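Local coordinates for putative phosphomannomutase (Thermus thermophilus, PDB 1TUO), which probably works as a magnesium-dependent phosphosugar mutase of the phosphohexose mutase family, moving a phosphate group from one position of a sugar to another, at residues R20-I23 against A24-T28; Y160-A163 against L164-H167; A247-D251 against A252-G256; A287-N290 against F291-W295; L450-A453 against L454-A458. One frame throughout, in Å; residues are numbered along the deposited sequence.

Interaction 1: residues R20-I23 against A24-T28; sequences RGVI and AREFT
Val22 meets Arg25, Glu26 and Phe27 of the turn that follows it, through three hydrogen bonds. The backbone bonds converge on one oxygen. Val22 O accepts from Arg25 N at 3.0 Å and from Phe27 N, also at 3.0 Å. The two donors come from opposite faces of the carbonyl plane, and each stands well above it. The third bond uses a side chain. Val22 N reaches Glu26 OE1 at 2.9 Å, with an angle of 161° at the hydrogen. The oxygen is met on its syn side, somewhat out of the carboxylate plane. The Glu26 chain bends at its second torsion (chi2 102°), and this swings the carboxylate back to the strand end. A softer contact joins Ile23 CA to Phe27 O at 3.6 Å, of the CA-H...O kind, where the two backbones form a single beta bridge.

The side-chain contacts are lighter. Val22 and Arg25 run alongside each other. Val22 CG1 lies over one face of the guanidinium, 3.9 Å from Arg25 NH1. The Phe27 ring turns from the strand end and meets Phe64 edge to face.

This turn carries strand 19-22 of domain I towards helix 29-45, where Thr28 OG1 caps Thr31 N. The chemistry implies a turn held through both polar atoms of the Val22 backbone, its oxygen gripped twice and its N-H taken by a carboxylate, with Ala24 N to Phe27 O (2.9 Å) as a further bond.

Interaction 2: residues Y160-A163 against L164-H167; sequences YFEA and LKAH
Glu162 OE2 and Lys165 NZ form a salt bridge 2.7 Å long, the shortest polar bond here. The ammonium meets OE2 on its syn side, 19° out of the carboxylate plane. The two side chains lie alongside each other and point the same way. Glu162 folds at its second torsion (chi2 -64°) and Lys165 at its third (chi3 66°), and the two bends bring the charged ends together. The other oxygen, Glu162 OE1, is hydrogen-bonded to His199, so the carboxylate links this helix to the end of helix 192-199.

Tyr160 to Lys165 lie on helix 157-165, in domain II of the family fold; Ala166 and His167 follow. The i to i+4 bonds are regular: Leu164 N to Tyr160 O is 3.0 Å, and Lys165 N to Phe161 O is 3.0 Å. Further on, Ala166 N makes a weak bond to Ala163 O at 3.2 Å.

The buried side of the helix is apolar. Leu164 CD1 sits over one face of the Tyr160 ring in a CH-pi contact, 4.1 Å from the ring centroid. The same methyl lies at the edge of the Phe161 ring, 4.2 Å from Phe161 CD1. Leu164 also packs on Leu350 and Leu353 of helix 348-362. Tyr160 OH is hydrogen-bonded to Asp347, just before that helix. His167 closes the segment, with its ring against that of His342.

Interaction 3: residues A247-D251 against A252-G256; sequences ATDGD and ADRVG
Asp249 lays its carboxylate against the aliphatic part of Arg254, with Asp249 OD1 3.6 Å from Arg254 CD. The carboxylate and guanidinium planes are only 5° apart, but no guanidinium N-H points at Asp249 OD1, which lies well out of the guanidinium plane. Asp249 CG sits between its backbone N and carbonyl carbon (chi1 75°), which brings OD2 to the backbone N-H groups ahead. Asp249 OD2 accepts Arg254 N at 3.2 Å from above the carboxylate plane, and Asp253 N more weakly. The carboxylate of Asp253 is nearly coplanar with that of Asp249.

The segment is a beta hairpin of domain II. Ala247 N to Gly256 O is 2.8 Å. Beyond them Thr248 CG2 touches Val255 CG1 at 3.7 Å. A type I turn from Asp249 to Ala252 forms the bend, and Asp249 N to Arg254 O (3.1 Å) ties its base.

Asp253 OD2 lies 3.0 Å from Asp249 OD1 and 3.1 Å from Asp251 OD1. A water donates to both Asp251 OD2 and Asp253 OD1. Asp249 and Asp251 also bond Ser109, which lies in the family's phosphoserine motif, and Asp251 bonds Thr88. Three carboxylates gathered this closely would suit a cation, consistent with the magnesium loop of phosphohexose mutases.

Interaction 4: residues A287-N290 against F291-W295; sequences AVKN and FAVTW
Lys289 crosses over Val293 from the end of a strand, in the link between strand 286-290 and helix 296-304 of alpha/beta/alpha domain III. A type I turn from Asn290 to Val293 begins this link. The lysine starts at Val293: Lys289 CB is 3.7 Å from Val293 CB. Further out, Lys289 CD rests on Val293 CG1 at 3.9 Å. The chain bends at its third torsion (chi3 -100°), and this turns its end over the backbone. There Lys289 CE comes within 3.5 Å of Val293 O. At the tip, Lys289 NZ donates to Val293 O at 2.9 Å and to Thr294 O at 3.2 Å. It stands above both carbonyl planes. Asp298, in the following helix, adds a salt bridge to the same nitrogen. The buried ammonium is thus met by two carbonyl oxygens and a carboxylate.

Asn290 shapes the turn itself. Val293 N bonds back to Asn290 O at 3.2 Å, with 164° at the hydrogen. Asn290 CG lies between the backbone N and the carbonyl carbon (chi1 76°), which turns OD1 into the bend. Asn290 ND2 is hydrogen-bonded to Glu333.

Beyond the turn, Thr294 OG1 bonds Glu444 of the C-terminal domain and caps Leu296 N at the start of the helix. Phe291 makes a cation-pi contact with Lys420. The loop therefore joins domain III to that domain. An Asx turn completes the bend: Asn290 OD1 accepts Ala292 N at 2.8 Å.

Interaction 5: residues L450-A453 against L454-A458; sequences LVRA and LLEEA
Leu450 and Leu454 make the close apolar part of this contact, one helical turn apart, with Leu450 CG 4.0 Å from Leu454 CD1. Beside them Val451 CG1 meets Leu455 CD1 at 4.2 Å. These side chains lie on the inner side of helix 448-459. Val451 and Leu455 pack on strands 382-386 and 440-445, and Leu454 on Leu405 and Leu408. The backbone is regular here: Leu454 N to Leu450 O is 2.8 Å, and Leu455 N to Val451 O is 3.0 Å.

The outer side is polar and open to solvent at Arg452. The Arg452 chain bends at its second torsion (chi2 58°), which brings NE to Glu456. Arg452 NE gives a nearly straight bond to Glu456 OE2, 2.9 Å long with 164° at the hydrogen. The oxygen sits at the guanidinium edge, in its plane, and is approached on its anti side. Arg452 NH2 adds a weak second bond to the same oxygen, Glu456 OE2, at 3.3 Å. The guanidinium and carboxylate planes are 53° apart. Glu457 turns to a salt bridge with Lys460.

An amphipathic helix laid on an antiparallel sheet in this way belongs to the C-terminal domain of the phosphohexose mutases.

How the interactions relate
From the N terminus the five contacts follow in series, and none nests in or crosses another. Interaction 1 closes the turn between strand 19-22 and helix 29-45 in domain I. Interaction 2 lies at the end of helix 157-165 and interaction 3 closes the hairpin 244-248/255-259, both in domain II, with centres about 18 Å apart. Both pack on helix 348-362. Interaction 3 lies nearest the centre of the chain and also reaches domain I. Interaction 4 closes the link from strand 286-290 to helix 296-304 in domain III and touches the C-terminal domain. Interaction 5 lies within helix 448-459 of that domain, its nearest atoms about 8 Å from interaction 4.

Interaction 1: residues R20-I23 against A24-T28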
loop_
_atom_site.group_PDB
_atom_site.type_symbol
_atom_site.label_atom_id
_atom_site.label_comp_id
_atom_site.label_asym_id
_atom_site.label_seq_id
_atom_site.Cartn_x
_atom_site.Cartn_y
_atom_site.Cartn_z
ATOM N N ARG A 20 -11.343 11.520 4.550
ATOM C CA ARG A 20 -10.995 10.759 5.736
ATOM C C ARG A 20 -11.414 11.581 6.938
ATOM O O ARG A 20 -11.486 12.806 6.865
ATOM C CB ARG A 20 -9.488 10.497 5.784
ATOM C CG ARG A 20 -9.056 9.574 6.913
ATOM C CD ARG A 20 -7.538 9.559 7.086
ATOM N NE ARG A 20 -7.027 10.856 7.529
ATOM C CZ ARG A 20 -5.751 11.104 7.815
ATOM N NH1 ARG A 20 -4.800 11.302 6.917
ATOM N NH2 ARG A 20 -5.431 10.839 9.084
ATOM N N GLY A 21 -11.706 10.905 8.039
ATOM C CA GLY A 21 -12.092 11.616 9.240
ATOM C C GLY A 21 -12.239 10.641 10.382
ATOM O O GLY A 21 -12.111 9.429 10.193
ATOM N N VAL A 22 -12.486 11.169 11.574
ATOM C CA VAL A 22 -12.680 10.327 12.739
ATOM C C VAL A 22 -14.143 9.911 12.772
ATOM O O VAL A 22 -15.041 10.735 12.588
ATOM C CB VAL A 22 -12.310 11.086 14.033
ATOM C CG1 VAL A 22 -12.784 10.305 15.267
ATOM C CG2 VAL A 22 -10.806 11.292 14.077
ATOM N N ILE A 23 -14.370 8.621 12.985
ATOM C CA ILE A 23 -15.712 8.053 13.046
ATOM C C ILE A 23 -16.568 8.800 14.069
ATOM O O ILE A 23 -16.137 9.024 15.195
ATOM C CB ILE A 23 -15.619 6.554 13.406
ATOM C CG1 ILE A 23 -14.950 5.807 12.241
ATOM C CG2 ILE A 23 -16.993 5.987 13.721
ATOM C CD1 ILE A 23 -14.371 4.440 12.604
ATOM N N ALA A 24 -17.768 9.196 13.652
ATOM C CA ALA A 24 -18.712 9.921 14.509
ATOM C C ALA A 24 -18.369 11.391 14.750
ATOM O O ALA A 24 -19.126 12.099 15.419
ATOM C CB ALA A 24 -18.890 9.194 15.854
ATOM N N ARG A 25 -17.234 11.853 14.231
ATOM C CA ARG A 25 -16.882 13.265 14.370
ATOM C C ARG A 25 -17.085 13.851 12.978
ATOM O O ARG A 25 -18.178 14.319 12.654
ATOM C CB ARG A 25 -15.432 13.444 14.827
ATOM C CG ARG A 25 -15.053 14.907 15.078
ATOM C CD ARG A 25 -13.692 15.023 15.752
ATOM N NE ARG A 25 -13.750 14.600 17.148
ATOM C CZ ARG A 25 -12.790 13.921 17.767
ATOM N NH1 ARG A 25 -11.688 13.579 17.112
ATOM N NH2 ARG A 25 -12.934 13.580 19.043
ATOM N N GLU A 26 -16.046 13.795 12.148
ATOM C CA GLU A 26 -16.157 14.293 10.780
ATOM C C GLU A 26 -16.731 13.199 9.872
ATOM O O GLU A 26 -17.421 13.494 8.897
ATOM C CB GLU A 26 -14.790 14.724 10.238
ATOM C CG GLU A 26 -14.075 15.743 11.107
ATOM C CD GLU A 26 -12.992 15.111 11.946
ATOM O OE1 GLU A 26 -13.092 13.900 12.235
ATOM O OE2 GLU A 26 -12.042 15.826 12.325
ATOM N N PHE A 27 -16.443 11.939 10.190
ATOM C CA PHE A 27 -16.939 10.838 9.369
ATOM C C PHE A 27 -18.219 10.266 9.965
ATOM O O PHE A 27 -18.181 9.361 10.799
ATOM C CB PHE A 27 -15.892 9.730 9.246
ATOM C CG PHE A 27 -16.099 8.848 8.045
ATOM C CD1 PHE A 27 -15.587 9.218 6.807
ATOM C CD2 PHE A 27 -16.860 7.694 8.136
ATOM C CE1 PHE A 27 -15.841 8.439 5.669
ATOM C CE2 PHE A 27 -17.121 6.912 7.009
ATOM C CZ PHE A 27 -16.608 7.289 5.776
ATOM N N THR A 28 -19.351 10.811 9.529
ATOM C CA THR A 28 -20.657 10.382 10.008
ATOM C C THR A 28 -21.492 9.860 8.845
ATOM O O THR A 28 -21.115 10.011 7.676
ATOM C CB THR A 28 -21.423 11.564 10.631
ATOM O OG1 THR A 28 -21.649 12.556 9.617
ATOM C CG2 THR A 28 -20.617 12.184 11.771
#

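Interaction 2: residues Y160-A163 against L164-H167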
loop_
_atom_site.group_PDB
_atom_site.type_symbol
_atom_site.label_atom_id
_atom_site.label_comp_id
_atom_site.label_asym_id
_atom_site.label_seq_id
_atom_site.Cartn_x
_atom_site.Cartn_y
_atom_site.Cartn_z
ATOM N N TYR A 160 -10.217 -13.171 -7.962
ATOM C CA TYR A 160 -9.026 -12.416 -7.583
ATOM C C TYR A 160 -7.832 -13.369 -7.520
ATOM O O TYR A 160 -6.737 -13.036 -7.972
ATOM C CB TYR A 160 -9.244 -11.743 -6.225
ATOM C CG TYR A 160 -8.033 -11.005 -5.681
ATOM C CD1 TYR A 160 -7.444 -9.950 -6.393
ATOM C CD2 TYR A 160 -7.477 -11.361 -4.454
ATOM C CE1 TYR A 160 -6.321 -9.272 -5.886
ATOM C CE2 TYR A 160 -6.364 -10.692 -3.942
ATOM C CZ TYR A 160 -5.790 -9.654 -4.661
ATOM O OH TYR A 160 -4.675 -9.017 -4.150
ATOM N N PHE A 161 -8.049 -14.555 -6.964
ATOM C CA PHE A 161 -6.977 -15.539 -6.869
ATOM C C PHE A 161 -6.530 -15.961 -8.267
ATOM O O PHE A 161 -5.336 -16.122 -8.526
ATOM C CB PHE A 161 -7.433 -16.767 -6.072
ATOM C CG PHE A 161 -7.656 -16.501 -4.603
ATOM C CD1 PHE A 161 -6.883 -15.565 -3.919
ATOM C CD2 PHE A 161 -8.621 -17.212 -3.899
ATOM C CE1 PHE A 161 -7.068 -15.344 -2.555
ATOM C CE2 PHE A 161 -8.814 -17.001 -2.534
ATOM C CZ PHE A 161 -8.035 -16.064 -1.861
ATOM N N GLU A 162 -7.491 -16.140 -9.169
ATOM C CA GLU A 162 -7.165 -16.522 -10.538
ATOM C C GLU A 162 -6.333 -15.442 -11.215
ATOM O O GLU A 162 -5.436 -15.738 -11.999
ATOM C CB GLU A 162 -8.442 -16.773 -11.343
ATOM C CG GLU A 162 -9.034 -18.146 -11.118
ATOM C CD GLU A 162 -8.103 -19.251 -11.591
ATOM O OE1 GLU A 162 -7.700 -20.092 -10.761
ATOM O OE2 GLU A 162 -7.771 -19.275 -12.795
ATOM N N ALA A 163 -6.640 -14.186 -10.914
ATOM C CA ALA A 163 -5.900 -13.076 -11.495
ATOM C C ALA A 163 -4.464 -13.087 -10.970
ATOM O O ALA A 163 -3.518 -12.893 -11.735
ATOM C CB ALA A 163 -6.577 -11.759 -11.150
ATOM N N LEU A 164 -4.315 -13.313 -9.663
ATOM C CA LEU A 164 -2.996 -13.355 -9.032
ATOM C C LEU A 164 -2.136 -14.442 -9.659
ATOM O O LEU A 164 -0.970 -14.216 -9.988
ATOM C CB LEU A 164 -3.126 -13.621 -7.526
ATOM C CG LEU A 164 -3.671 -12.488 -6.650
ATOM C CD1 LEU A 164 -3.818 -12.970 -5.217
ATOM C CD2 LEU A 164 -2.728 -11.288 -6.717
ATOM N N LYS A 165 -2.728 -15.622 -9.816
ATOM C CA LYS A 165 -2.045 -16.775 -10.390
ATOM C C LYS A 165 -1.322 -16.422 -11.686
ATOM O O LYS A 165 -0.203 -16.873 -11.931
ATOM C CB LYS A 165 -3.061 -17.894 -10.653
ATOM C CG LYS A 165 -2.468 -19.154 -11.258
ATOM C CD LYS A 165 -3.546 -20.194 -11.571
ATOM C CE LYS A 165 -4.489 -19.720 -12.666
ATOM N NZ LYS A 165 -5.483 -20.768 -13.046
ATOM N N ALA A 166 -1.961 -15.597 -12.505
ATOM C CA ALA A 166 -1.403 -15.193 -13.789
ATOM C C ALA A 166 -0.112 -14.382 -13.706
ATOM O O ALA A 166 0.551 -14.167 -14.722
ATOM C CB ALA A 166 -2.451 -14.411 -14.574
ATOM N N HIS A 167 0.251 -13.933 -12.508
ATOM C CA HIS A 167 1.460 -13.126 -12.346
ATOM C C HIS A 167 2.496 -13.769 -11.439
ATOM O O HIS A 167 3.439 -13.107 -10.994
ATOM C CB HIS A 167 1.086 -11.751 -11.792
ATOM C CG HIS A 167 0.039 -11.051 -12.595
ATOM N ND1 HIS A 167 0.227 -10.698 -13.914
ATOM C CD2 HIS A 167 -1.222 -10.671 -12.279
ATOM C CE1 HIS A 167 -0.871 -10.132 -14.377
ATOM N NE2 HIS A 167 -1.767 -10.103 -13.405
#

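Interaction 3: residues A247-D251 against A252-G256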
loop_
_atom_site.group_PDB
_atom_site.type_symbol
_atom_site.label_atom_id
_atom_site.label_comp_id
_atom_site.label_asym_id
_atom_site.label_seq_id
_atom_site.Cartn_x
_atom_site.Cartn_y
_atom_site.Cartn_z
ATOM N N ALA A 247 3.473 -8.984 7.133
ATOM C CA ALA A 247 2.430 -8.342 7.924
ATOM C C ALA A 247 1.716 -7.393 6.987
ATOM O O ALA A 247 2.316 -6.442 6.488
ATOM C CB ALA A 247 3.049 -7.567 9.086
ATOM N N THR A 248 0.448 -7.665 6.712
ATOM C CA THR A 248 -0.305 -6.793 5.823
ATOM C C THR A 248 -1.013 -5.732 6.664
ATOM O O THR A 248 -1.443 -6.010 7.786
ATOM C CB THR A 248 -1.333 -7.596 4.983
ATOM O OG1 THR A 248 -2.110 -8.448 5.836
ATOM C CG2 THR A 248 -0.617 -8.446 3.945
ATOM N N ASP A 249 -1.109 -4.513 6.144
ATOM C CA ASP A 249 -1.767 -3.459 6.903
ATOM C C ASP A 249 -3.291 -3.589 6.893
ATOM O O ASP A 249 -3.840 -4.574 6.393
ATOM C CB ASP A 249 -1.337 -2.067 6.413
ATOM C CG ASP A 249 -1.974 -1.668 5.096
ATOM O OD1 ASP A 249 -2.049 -0.445 4.855
ATOM O OD2 ASP A 249 -2.380 -2.548 4.301
ATOM N N GLY A 250 -3.959 -2.585 7.449
ATOM C CA GLY A 250 -5.407 -2.593 7.559
ATOM C C GLY A 250 -6.206 -3.069 6.363
ATOM O O GLY A 250 -7.109 -3.899 6.512
ATOM N N ASP A 251 -5.896 -2.539 5.184
ATOM C CA ASP A 251 -6.618 -2.918 3.969
ATOM C C ASP A 251 -5.745 -3.734 3.013
ATOM O O ASP A 251 -6.103 -3.978 1.853
ATOM C CB ASP A 251 -7.154 -1.652 3.275
ATOM C CG ASP A 251 -6.049 -0.711 2.820
ATOM O OD1 ASP A 251 -4.949 -0.722 3.422
ATOM O OD2 ASP A 251 -6.290 0.064 1.868
ATOM N N ALA A 252 -4.606 -4.170 3.534
ATOM C CA ALA A 252 -3.645 -4.977 2.801
ATOM C C ALA A 252 -3.124 -4.387 1.495
ATOM O O ALA A 252 -2.876 -5.126 0.540
ATOM C CB ALA A 252 -4.218 -6.384 2.552
ATOM N N ASP A 253 -2.955 -3.070 1.429
ATOM C CA ASP A 253 -2.375 -2.520 0.210
ATOM C C ASP A 253 -0.880 -2.315 0.465
ATOM O O ASP A 253 -0.118 -1.997 -0.450
ATOM C CB ASP A 253 -3.055 -1.206 -0.223
ATOM C CG ASP A 253 -2.753 -0.040 0.691
ATOM O OD1 ASP A 253 -2.985 1.108 0.249
ATOM O OD2 ASP A 253 -2.301 -0.253 1.833
ATOM N N ARG A 254 -0.464 -2.533 1.714
ATOM C CA ARG A 254 0.942 -2.392 2.117
ATOM C C ARG A 254 1.395 -3.605 2.931
ATOM O O ARG A 254 0.579 -4.286 3.547
ATOM C CB ARG A 254 1.136 -1.155 2.998
ATOM C CG ARG A 254 0.658 0.156 2.403
ATOM C CD ARG A 254 0.812 1.284 3.414
ATOM N NE ARG A 254 0.439 2.577 2.851
ATOM C CZ ARG A 254 0.702 3.746 3.425
ATOM N NH1 ARG A 254 1.345 3.789 4.585
ATOM N NH2 ARG A 254 0.322 4.877 2.839
ATOM N N VAL A 255 2.700 -3.863 2.947
ATOM C CA VAL A 255 3.214 -4.978 3.729
ATOM C C VAL A 255 4.516 -4.625 4.431
ATOM O O VAL A 255 5.259 -3.739 3.996
ATOM C CB VAL A 255 3.471 -6.233 2.856
ATOM C CG1 VAL A 255 2.185 -6.698 2.214
ATOM C CG2 VAL A 255 4.523 -5.932 1.804
ATOM N N GLY A 256 4.765 -5.318 5.536
ATOM C CA GLY A 256 5.989 -5.144 6.290
ATOM C C GLY A 256 6.528 -6.556 6.448
ATOM O O GLY A 256 5.753 -7.516 6.428
HETATM O O HOH W 1 -5.477 2.432 0.767
#

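Interaction 4: residues A287-N290 against F291-W295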
loop_
_atom_site.group_PDB
_atom_site.type_symbol
_atom_site.label_atom_id
_atom_site.label_comp_id
_atom_site.label_asym_id
_atom_site.label_seq_id
_atom_site.Cartn_x
_atom_site.Cartn_y
_atom_site.Cartn_z
ATOM N N ALA A 287 11.490 1.589 -13.291
ATOM C CA ALA A 287 10.958 1.411 -11.951
ATOM C C ALA A 287 10.518 2.812 -11.545
ATOM O O ALA A 287 11.190 3.790 -11.875
ATOM C CB ALA A 287 12.052 0.905 -11.011
ATOM N N VAL A 288 9.393 2.916 -10.844
ATOM C CA VAL A 288 8.896 4.215 -10.410
ATOM C C VAL A 288 8.915 4.246 -8.884
ATOM O O VAL A 288 8.508 3.285 -8.240
ATOM C CB VAL A 288 7.456 4.458 -10.916
ATOM C CG1 VAL A 288 7.042 5.903 -10.643
ATOM C CG2 VAL A 288 7.370 4.132 -12.406
ATOM N N LYS A 289 9.406 5.343 -8.316
ATOM C CA LYS A 289 9.493 5.474 -6.859
ATOM C C LYS A 289 9.175 6.891 -6.418
ATOM O O LYS A 289 9.441 7.845 -7.149
ATOM C CB LYS A 289 10.910 5.120 -6.382
ATOM C CG LYS A 289 12.009 5.941 -7.067
ATOM C CD LYS A 289 13.364 5.853 -6.349
ATOM C CE LYS A 289 13.611 7.087 -5.479
ATOM N NZ LYS A 289 15.004 7.162 -4.928
ATOM N N ASN A 290 8.598 7.051 -5.230
ATOM C CA ASN A 290 8.338 8.409 -4.781
ATOM C C ASN A 290 9.625 8.984 -4.191
ATOM O O ASN A 290 10.623 8.274 -4.023
ATOM C CB ASN A 290 7.157 8.487 -3.788
ATOM C CG ASN A 290 7.494 7.998 -2.384
ATOM O OD1 ASN A 290 8.645 8.027 -1.942
ATOM N ND2 ASN A 290 6.459 7.582 -1.657
ATOM N N PHE A 291 9.589 10.275 -3.889
ATOM C CA PHE A 291 10.730 11.030 -3.377
ATOM C C PHE A 291 11.421 10.534 -2.102
ATOM O O PHE A 291 12.583 10.861 -1.869
ATOM C CB PHE A 291 10.284 12.486 -3.199
ATOM C CG PHE A 291 11.403 13.489 -3.220
ATOM C CD1 PHE A 291 12.408 13.415 -4.179
ATOM C CD2 PHE A 291 11.408 14.555 -2.321
ATOM C CE1 PHE A 291 13.404 14.391 -4.249
ATOM C CE2 PHE A 291 12.395 15.534 -2.383
ATOM C CZ PHE A 291 13.395 15.454 -3.349
ATOM N N ALA A 292 10.727 9.755 -1.281
ATOM C CA ALA A 292 11.316 9.282 -0.030
ATOM C C ALA A 292 11.874 7.863 -0.092
ATOM O O ALA A 292 12.319 7.314 0.921
ATOM C CB ALA A 292 10.290 9.393 1.098
ATOM N N VAL A 293 11.854 7.270 -1.280
ATOM C CA VAL A 293 12.370 5.922 -1.469
ATOM C C VAL A 293 13.896 5.915 -1.578
ATOM O O VAL A 293 14.497 6.834 -2.133
ATOM C CB VAL A 293 11.759 5.276 -2.741
ATOM C CG1 VAL A 293 12.469 3.971 -3.066
ATOM C CG2 VAL A 293 10.267 5.025 -2.527
ATOM N N THR A 294 14.500 4.863 -1.038
ATOM C CA THR A 294 15.947 4.663 -1.028
ATOM C C THR A 294 16.617 4.936 -2.366
ATOM O O THR A 294 16.074 4.592 -3.418
ATOM C CB THR A 294 16.298 3.213 -0.640
ATOM O OG1 THR A 294 17.713 3.017 -0.751
ATOM C CG2 THR A 294 15.588 2.227 -1.572
ATOM N N TRP A 295 17.803 5.536 -2.330
ATOM C CA TRP A 295 18.515 5.794 -3.570
ATOM C C TRP A 295 19.208 4.531 -4.067
ATOM O O TRP A 295 19.893 4.559 -5.087
ATOM C CB TRP A 295 19.536 6.925 -3.412
ATOM C CG TRP A 295 20.437 6.811 -2.230
ATOM C CD1 TRP A 295 20.690 5.695 -1.482
ATOM C CD2 TRP A 295 21.227 7.861 -1.669
ATOM N NE1 TRP A 295 21.593 5.989 -0.484
ATOM C CE2 TRP A 295 21.939 7.313 -0.578
ATOM C CE3 TRP A 295 21.406 9.215 -1.983
ATOM C CZ2 TRP A 295 22.814 8.073 0.199
ATOM C CZ3 TRP A 295 22.276 9.970 -1.211
ATOM C CH2 TRP A 295 22.969 9.396 -0.132
#

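Interaction 5: residues L450-A453 against L454-A458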
loop_
_atom_site.group_PDB
_atom_site.type_symbol
_atom_site.label_atom_id
_atom_site.label_comp_id
_atom_site.label_asym_id
_atom_site.label_seq_id
_atom_site.Cartn_x
_atom_site.Cartn_y
_atom_site.Cartn_z
ATOM N N LEU A 450 24.684 6.473 11.972
ATOM C CA LEU A 450 24.737 7.752 11.268
ATOM C C LEU A 450 23.324 8.262 11.050
ATOM O O LEU A 450 23.075 9.468 11.100
ATOM C CB LEU A 450 25.449 7.610 9.923
ATOM C CG LEU A 450 25.524 8.914 9.119
ATOM C CD1 LEU A 450 26.206 10.004 9.953
ATOM C CD2 LEU A 450 26.294 8.678 7.836
ATOM N N VAL A 451 22.397 7.344 10.789
ATOM C CA VAL A 451 21.005 7.726 10.613
ATOM C C VAL A 451 20.540 8.430 11.891
ATOM O O VAL A 451 19.965 9.515 11.835
ATOM C CB VAL A 451 20.104 6.491 10.371
ATOM C CG1 VAL A 451 18.630 6.872 10.480
ATOM C CG2 VAL A 451 20.396 5.913 8.995
ATOM N N ARG A 452 20.807 7.816 13.043
ATOM C CA ARG A 452 20.393 8.411 14.314
ATOM C C ARG A 452 21.070 9.755 14.580
ATOM O O ARG A 452 20.422 10.695 15.051
ATOM C CB ARG A 452 20.667 7.449 15.479
ATOM C CG ARG A 452 20.320 8.020 16.861
ATOM C CD ARG A 452 18.851 8.438 16.967
ATOM N NE ARG A 452 18.516 8.995 18.281
ATOM C CZ ARG A 452 18.427 8.285 19.404
ATOM N NH1 ARG A 452 18.642 6.976 19.391
ATOM N NH2 ARG A 452 18.136 8.890 20.550
ATOM N N ALA A 453 22.363 9.854 14.278
ATOM C CA ALA A 453 23.093 11.103 14.487
ATOM C C ALA A 453 22.488 12.202 13.607
ATOM O O ALA A 453 22.216 13.312 14.068
ATOM C CB ALA A 453 24.574 10.915 14.152
ATOM N N LEU A 454 22.264 11.882 12.335
ATOM C CA LEU A 454 21.680 12.852 11.414
ATOM C C LEU A 454 20.343 13.377 11.912
ATOM O O LEU A 454 20.088 14.580 11.870
ATOM C CB LEU A 454 21.495 12.228 10.030
ATOM C CG LEU A 454 22.785 12.064 9.232
ATOM C CD1 LEU A 454 22.524 11.235 7.981
ATOM C CD2 LEU A 454 23.325 13.439 8.869
ATOM N N LEU A 455 19.487 12.475 12.375
ATOM C CA LEU A 455 18.182 12.871 12.879
ATOM C C LEU A 455 18.327 13.773 14.099
ATOM O O LEU A 455 17.571 14.727 14.263
ATOM C CB LEU A 455 17.347 11.639 13.233
ATOM C CG LEU A 455 16.729 10.880 12.051
ATOM C CD1 LEU A 455 16.126 9.569 12.517
ATOM C CD2 LEU A 455 15.666 11.750 11.400
ATOM N N GLU A 456 19.304 13.475 14.950
ATOM C CA GLU A 456 19.527 14.284 16.145
ATOM C C GLU A 456 19.968 15.706 15.809
ATOM O O GLU A 456 19.555 16.660 16.468
ATOM C CB GLU A 456 20.580 13.626 17.046
ATOM C CG GLU A 456 20.097 12.388 17.795
ATOM C CD GLU A 456 18.979 12.695 18.775
ATOM O OE1 GLU A 456 18.988 13.799 19.363
ATOM O OE2 GLU A 456 18.098 11.829 18.969
ATOM N N GLU A 457 20.816 15.852 14.795
ATOM C CA GLU A 457 21.295 17.173 14.404
ATOM C C GLU A 457 20.257 17.886 13.537
ATOM O O GLU A 457 20.078 19.099 13.638
ATOM C CB GLU A 457 22.613 17.061 13.632
ATOM C CG GLU A 457 23.741 16.336 14.365
ATOM C CD GLU A 457 24.229 17.070 15.604
ATOM O OE1 GLU A 457 25.277 16.664 16.149
ATOM O OE2 GLU A 457 23.574 18.043 16.035
ATOM N N ALA A 458 19.578 17.131 12.677
ATOM C CA ALA A 458 18.559 17.712 11.807
ATOM C C ALA A 458 17.412 18.256 12.652
ATOM O O ALA A 458 16.843 19.307 12.353
ATOM C CB ALA A 458 18.039 16.659 10.834
#